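Local coordinates for protein cytosol aminopeptidase (Coxiella burnetii, PDB 3IJ3) that probably removes amino acids from the N-terminal ends of peptides as a manganese-dependent aminopeptidase of the M17 family, at residues I233-L247 and I287-I300. Numbering follows the deposited sequence. Where two conformers were deposited one is given.
With PG4 (tetraethylene glycol), chain O; SO4 (sulfate ion), chain G; SO4 (sulfate ion), chain H.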
# COMPACT_ATOMS: atom_id res chain seq x y z
N ILE A 233 -2.31 36.80 12.87
CA ILE A 233 -2.38 37.46 14.18
C ILE A 233 -1.02 38.14 14.42
O ILE A 233 0.01 37.47 14.32
CB ILE A 233 -2.62 36.41 15.29
CG1 ILE A 233 -3.91 35.65 15.02
CG2 ILE A 233 -2.67 37.08 16.70
CD1 ILE A 233 -3.95 34.28 15.71
N ASP A 234 -1.04 39.41 14.82
CA ASP A 234 0.18 40.23 15.04
C ASP A 234 0.04 40.98 16.35
O ASP A 234 -0.74 41.94 16.44
CB ASP A 234 0.33 41.18 13.84
CG ASP A 234 1.65 41.99 13.84
OD1 ASP A 234 2.47 41.87 14.76
OD2 ASP A 234 1.86 42.75 12.84
N LEU A 235 0.72 40.50 17.39
CA LEU A 235 0.69 41.11 18.72
C LEU A 235 1.99 41.83 19.02
O LEU A 235 3.08 41.34 18.67
CB LEU A 235 0.42 40.04 19.79
CG LEU A 235 0.54 40.40 21.30
CD1 LEU A 235 -0.24 39.43 22.18
CD2 LEU A 235 2.02 40.45 21.75
N LYS A 236 1.88 42.99 19.68
CA LYS A 236 3.06 43.75 20.10
C LYS A 236 2.93 44.20 21.55
O LYS A 236 1.85 44.54 22.02
CB LYS A 236 3.33 44.97 19.21
CG LYS A 236 3.82 44.59 17.84
CD LYS A 236 4.17 45.78 16.96
CE LYS A 236 4.96 45.29 15.73
NZ LYS A 236 5.41 46.40 14.84
N TRP A 237 4.07 44.21 22.24
CA TRP A 237 4.14 44.62 23.64
C TRP A 237 5.52 45.11 23.99
O TRP A 237 6.50 44.66 23.42
CB TRP A 237 3.80 43.42 24.54
CG TRP A 237 4.02 43.58 26.01
CD1 TRP A 237 3.08 43.90 26.93
CD2 TRP A 237 5.25 43.39 26.74
NE1 TRP A 237 3.64 43.94 28.19
CE2 TRP A 237 4.96 43.61 28.10
CE3 TRP A 237 6.55 43.02 26.37
CZ2 TRP A 237 5.95 43.50 29.10
CZ3 TRP A 237 7.52 42.92 27.35
CH2 TRP A 237 7.22 43.16 28.71
N GLY A 238 5.60 46.05 24.92
CA GLY A 238 6.88 46.47 25.43
C GLY A 238 7.37 47.82 24.97
O GLY A 238 6.79 48.43 24.07
N ASP A 239 8.46 48.25 25.60
CA ASP A 239 9.09 49.53 25.32
C ASP A 239 9.63 49.54 23.90
O ASP A 239 10.41 48.67 23.53
CB ASP A 239 10.22 49.77 26.32
CG ASP A 239 10.79 51.19 26.26
OD1 ASP A 239 10.83 51.81 25.17
OD2 ASP A 239 11.21 51.68 27.32
N ILE A 240 9.24 50.54 23.13
CA ILE A 240 9.68 50.66 21.73
C ILE A 240 11.19 50.85 21.59
O ILE A 240 11.75 50.62 20.52
CB ILE A 240 8.90 51.79 20.98
CG1 ILE A 240 9.16 51.71 19.47
CG2 ILE A 240 9.27 53.15 21.52
CD1 ILE A 240 8.81 50.37 18.85
N LYS A 241 11.85 51.24 22.67
CA LYS A 241 13.30 51.44 22.66
C LYS A 241 14.10 50.16 22.98
O LYS A 241 15.32 50.14 22.82
CB LYS A 241 13.69 52.49 23.71
CG LYS A 241 13.00 53.85 23.58
CD LYS A 241 13.30 54.52 22.26
CE LYS A 241 12.91 56.00 22.31
NZ LYS A 241 13.20 56.71 21.02
N ALA A 242 13.41 49.11 23.43
CA ALA A 242 14.07 47.86 23.83
C ALA A 242 14.39 46.97 22.64
O ALA A 242 13.82 47.13 21.57
CB ALA A 242 13.16 47.09 24.82
N PRO A 243 15.31 46.00 22.82
CA PRO A 243 15.66 45.10 21.72
C PRO A 243 14.45 44.34 21.24
O PRO A 243 13.68 43.88 22.05
CB PRO A 243 16.67 44.13 22.34
CG PRO A 243 17.20 44.84 23.53
CD PRO A 243 16.07 45.67 24.04
N LYS A 244 14.33 44.19 19.92
CA LYS A 244 13.19 43.51 19.35
C LYS A 244 13.38 42.00 19.32
O LYS A 244 14.34 41.49 18.74
CB LYS A 244 12.93 44.02 17.93
CG LYS A 244 12.40 45.44 17.83
CD LYS A 244 12.17 45.80 16.36
CE LYS A 244 11.42 47.12 16.18
NZ LYS A 244 12.16 48.26 16.71
N VAL A 245 12.48 41.29 19.99
CA VAL A 245 12.44 39.82 19.99
C VAL A 245 11.11 39.50 19.34
O VAL A 245 10.05 39.91 19.86
CB VAL A 245 12.50 39.24 21.39
CG1 VAL A 245 12.25 37.70 21.36
CG2 VAL A 245 13.84 39.58 22.04
N THR A 246 11.15 38.78 18.21
CA THR A 246 9.95 38.42 17.47
C THR A 246 9.76 36.92 17.45
O THR A 246 10.69 36.16 17.07
CB THR A 246 9.98 38.99 16.02
OG1 THR A 246 10.08 40.42 16.06
CG2 THR A 246 8.68 38.55 15.20
N LEU A 247 8.57 36.48 17.87
CA LEU A 247 8.20 35.08 17.95
C LEU A 247 7.20 34.79 16.84
O LEU A 247 6.28 35.58 16.59
CB LEU A 247 7.56 34.79 19.30
CG LEU A 247 8.34 35.20 20.55
CD1 LEU A 247 7.53 34.81 21.84
CD2 LEU A 247 9.76 34.62 20.57
N ILE A 287 7.10 36.06 28.75
CA ILE A 287 7.86 37.28 28.58
C ILE A 287 7.11 38.46 29.21
O ILE A 287 7.71 39.27 29.93
CB ILE A 287 8.12 37.53 27.08
CG1 ILE A 287 9.15 36.53 26.54
CG2 ILE A 287 8.60 38.97 26.84
CD1 ILE A 287 9.28 36.59 24.99
N MET A 288 5.80 38.52 29.00
CA MET A 288 4.97 39.60 29.54
C MET A 288 4.74 39.47 31.05
O MET A 288 4.80 40.47 31.80
CB MET A 288 3.65 39.71 28.74
CG MET A 288 3.89 40.17 27.27
SD MET A 288 2.39 40.40 26.27
CE MET A 288 1.79 38.71 26.00
N LEU A 289 4.50 38.25 31.52
CA LEU A 289 4.33 37.99 32.95
C LEU A 289 5.55 38.37 33.76
O LEU A 289 5.44 38.87 34.88
CB LEU A 289 4.02 36.50 33.20
CG LEU A 289 2.59 36.03 32.95
CD1 LEU A 289 2.50 34.52 32.91
CD2 LEU A 289 1.66 36.62 34.02
N GLN A 290 6.72 38.11 33.20
CA GLN A 290 7.99 38.37 33.86
C GLN A 290 8.61 39.71 33.48
O GLN A 290 9.71 40.07 33.93
CB GLN A 290 8.95 37.23 33.53
CG GLN A 290 8.52 35.89 34.10
CD GLN A 290 8.87 35.75 35.58
OE1 GLN A 290 9.95 36.15 36.01
NE2 GLN A 290 7.97 35.15 36.35
N GLN A 291 7.88 40.47 32.68
CA GLN A 291 8.28 41.79 32.23
C GLN A 291 9.72 41.86 31.73
O GLN A 291 10.49 42.71 32.16
CB GLN A 291 8.00 42.85 33.33
CG GLN A 291 6.49 42.94 33.65
CD GLN A 291 6.09 44.05 34.60
OE1 GLN A 291 6.93 44.72 35.19
NE2 GLN A 291 4.79 44.24 34.76
N LEU A 292 10.07 40.96 30.82
CA LEU A 292 11.40 40.96 30.23
C LEU A 292 11.56 42.29 29.45
O LEU A 292 10.62 42.70 28.75
CB LEU A 292 11.53 39.76 29.30
CG LEU A 292 12.93 39.41 28.83
CD1 LEU A 292 13.77 38.91 30.01
CD2 LEU A 292 12.86 38.37 27.71
N PRO A 293 12.73 42.96 29.56
CA PRO A 293 12.94 44.25 28.89
C PRO A 293 13.26 44.13 27.40
O PRO A 293 14.40 44.40 26.96
CB PRO A 293 14.10 44.86 29.69
CG PRO A 293 14.88 43.68 30.14
CD PRO A 293 13.90 42.58 30.38
N VAL A 294 12.24 43.74 26.66
CA VAL A 294 12.31 43.59 25.22
C VAL A 294 11.07 44.20 24.58
O VAL A 294 10.08 44.48 25.26
CB VAL A 294 12.39 42.10 24.79
CG1 VAL A 294 13.66 41.45 25.36
CG2 VAL A 294 11.12 41.29 25.19
N ARG A 295 11.18 44.43 23.28
CA ARG A 295 10.05 44.86 22.45
C ARG A 295 9.60 43.56 21.79
O ARG A 295 10.24 43.07 20.86
CB ARG A 295 10.48 45.91 21.44
CG ARG A 295 9.40 46.36 20.48
CD ARG A 295 8.13 46.87 21.16
NE ARG A 295 7.18 47.39 20.16
CZ ARG A 295 5.99 47.94 20.41
NH1 ARG A 295 5.54 48.07 21.67
NH2 ARG A 295 5.25 48.38 19.40
N LEU A 296 8.50 43.01 22.29
CA LEU A 296 7.98 41.73 21.85
C LEU A 296 6.99 41.86 20.70
O LEU A 296 6.13 42.76 20.69
CB LEU A 296 7.25 41.06 23.01
CG LEU A 296 6.48 39.75 22.73
CD1 LEU A 296 7.47 38.63 22.35
CD2 LEU A 296 5.65 39.39 23.96
N ARG A 297 7.13 40.98 19.73
CA ARG A 297 6.16 40.87 18.66
C ARG A 297 5.90 39.38 18.50
O ARG A 297 6.82 38.57 18.59
CB ARG A 297 6.69 41.48 17.36
CG ARG A 297 5.71 41.39 16.23
CD ARG A 297 6.29 41.97 14.96
NE ARG A 297 5.25 42.27 13.98
CZ ARG A 297 5.50 42.74 12.75
NH1 ARG A 297 6.75 42.89 12.32
NH2 ARG A 297 4.49 43.04 11.94
N LEU A 298 4.63 39.03 18.32
CA LEU A 298 4.20 37.65 18.09
C LEU A 298 3.38 37.60 16.81
O LEU A 298 2.38 38.32 16.66
CB LEU A 298 3.35 37.16 19.27
CG LEU A 298 2.55 35.86 19.09
CD1 LEU A 298 3.49 34.63 19.03
CD2 LEU A 298 1.57 35.69 20.23
N LEU A 299 3.83 36.76 15.86
CA LEU A 299 3.18 36.59 14.58
C LEU A 299 2.73 35.15 14.43
O LEU A 299 3.55 34.22 14.52
CB LEU A 299 4.16 36.95 13.44
CG LEU A 299 4.45 38.43 13.28
CD1 LEU A 299 5.76 38.65 12.49
CD2 LEU A 299 3.26 39.11 12.56
N ILE A 300 1.42 34.96 14.22
CA ILE A 300 0.85 33.63 14.03
C ILE A 300 -0.05 33.57 12.78
O ILE A 300 -1.13 34.19 12.75
CB ILE A 300 -0.01 33.20 15.25
CG1 ILE A 300 0.86 33.03 16.49
CG2 ILE A 300 -0.80 31.92 14.94
CD1 ILE A 300 0.04 32.89 17.82
O1 PG4 O . 2.45 50.82 20.92
C1 PG4 O . 2.60 50.13 22.17
C2 PG4 O . 2.21 48.66 22.02
O2 PG4 O . 2.57 47.91 23.18
C3 PG4 O . 1.57 47.93 24.20
C4 PG4 O . 2.05 47.26 25.49
O3 PG4 O . 3.33 47.72 25.90
C5 PG4 O . 3.58 47.49 27.29
C6 PG4 O . 4.78 48.29 27.79
O4 PG4 O . 5.38 47.60 28.88
C7 PG4 O . 6.79 47.85 29.03
C8 PG4 O . 7.01 48.99 30.02
O5 PG4 O . 8.25 49.65 29.73
S SO4 G . 5.32 49.61 15.90
O1 SO4 G . 3.95 49.46 16.38
O2 SO4 G . 5.92 50.80 16.50
O3 SO4 G . 6.10 48.45 16.28
O4 SO4 G . 5.34 49.76 14.45
S SO4 H . 9.60 35.87 39.91
O1 SO4 H . 9.32 35.55 41.31
O2 SO4 H . 9.31 37.28 39.65
O3 SO4 H . 11.01 35.64 39.63
O4 SO4 H . 8.78 35.04 39.04
O HOH W 1 9.86 46.29 27.27
O HOH W 2 9.96 42.53 18.06
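Arg297 meets Asp234 side-on across two antiparallel strands, on a face rich in charged side chains; the face of Leu235, Leu296 and Leu298 is apolar. Arg297 NE reaches Asp234 OD1 at 2.9 Å and NH2 reaches OD2 at 2.8 Å, both bonds almost straight and on the syn side of the carboxylate. The oxygens lie in the guanidinium plane, but the donors are tilted out of the carboxylate plane, in keeping with the 29° between the two groups. An Arg297 chain extended from CG to NE carries the guanidinium past its cross-strand neighbour Lys236 to Asp234, two residues back on the same face; Lys236 lies alongside, its NZ over the guanidinium face and hydrogen-bonded to a sulfate. Arg295 NH2 donates to the same sulfate oxygen, and a bend at chi2 (55°) brings its NH1 to Gly238 O at 2.7 Å, just before the Asp239-Ala242 turn, in a bent bond.

On the other face, Trp237 and Met288 run antiparallel, the thioether laid over the indole: Met288 CG sits 3.5 Å from the centroid of the five-membered ring of Trp237, with SD also over that face in a Met-aromatic contact. Leu292 O lies at the ring edge, and a tetraethylene glycol, probably from the crystallisation liquor, lies against the opposite face toward its rim.

Strand 295-300 lies between the two others, hydrogen-bonded antiparallel to 233-237 and parallel to 244-247, in the mixed sheet of the catalytic domain; the latter pairing, through helix 275-289, belongs to a beta-alpha-beta crossover. Glu345 of helix 335-347 and Glu349 just beyond it also form salt bridges with Arg297, and Glu349 with Lys236. Helices 186-200 and 275-289 pack against the apolar face, strand 203-208 flanks 233-237, and strand 353-359 flanks 244-247.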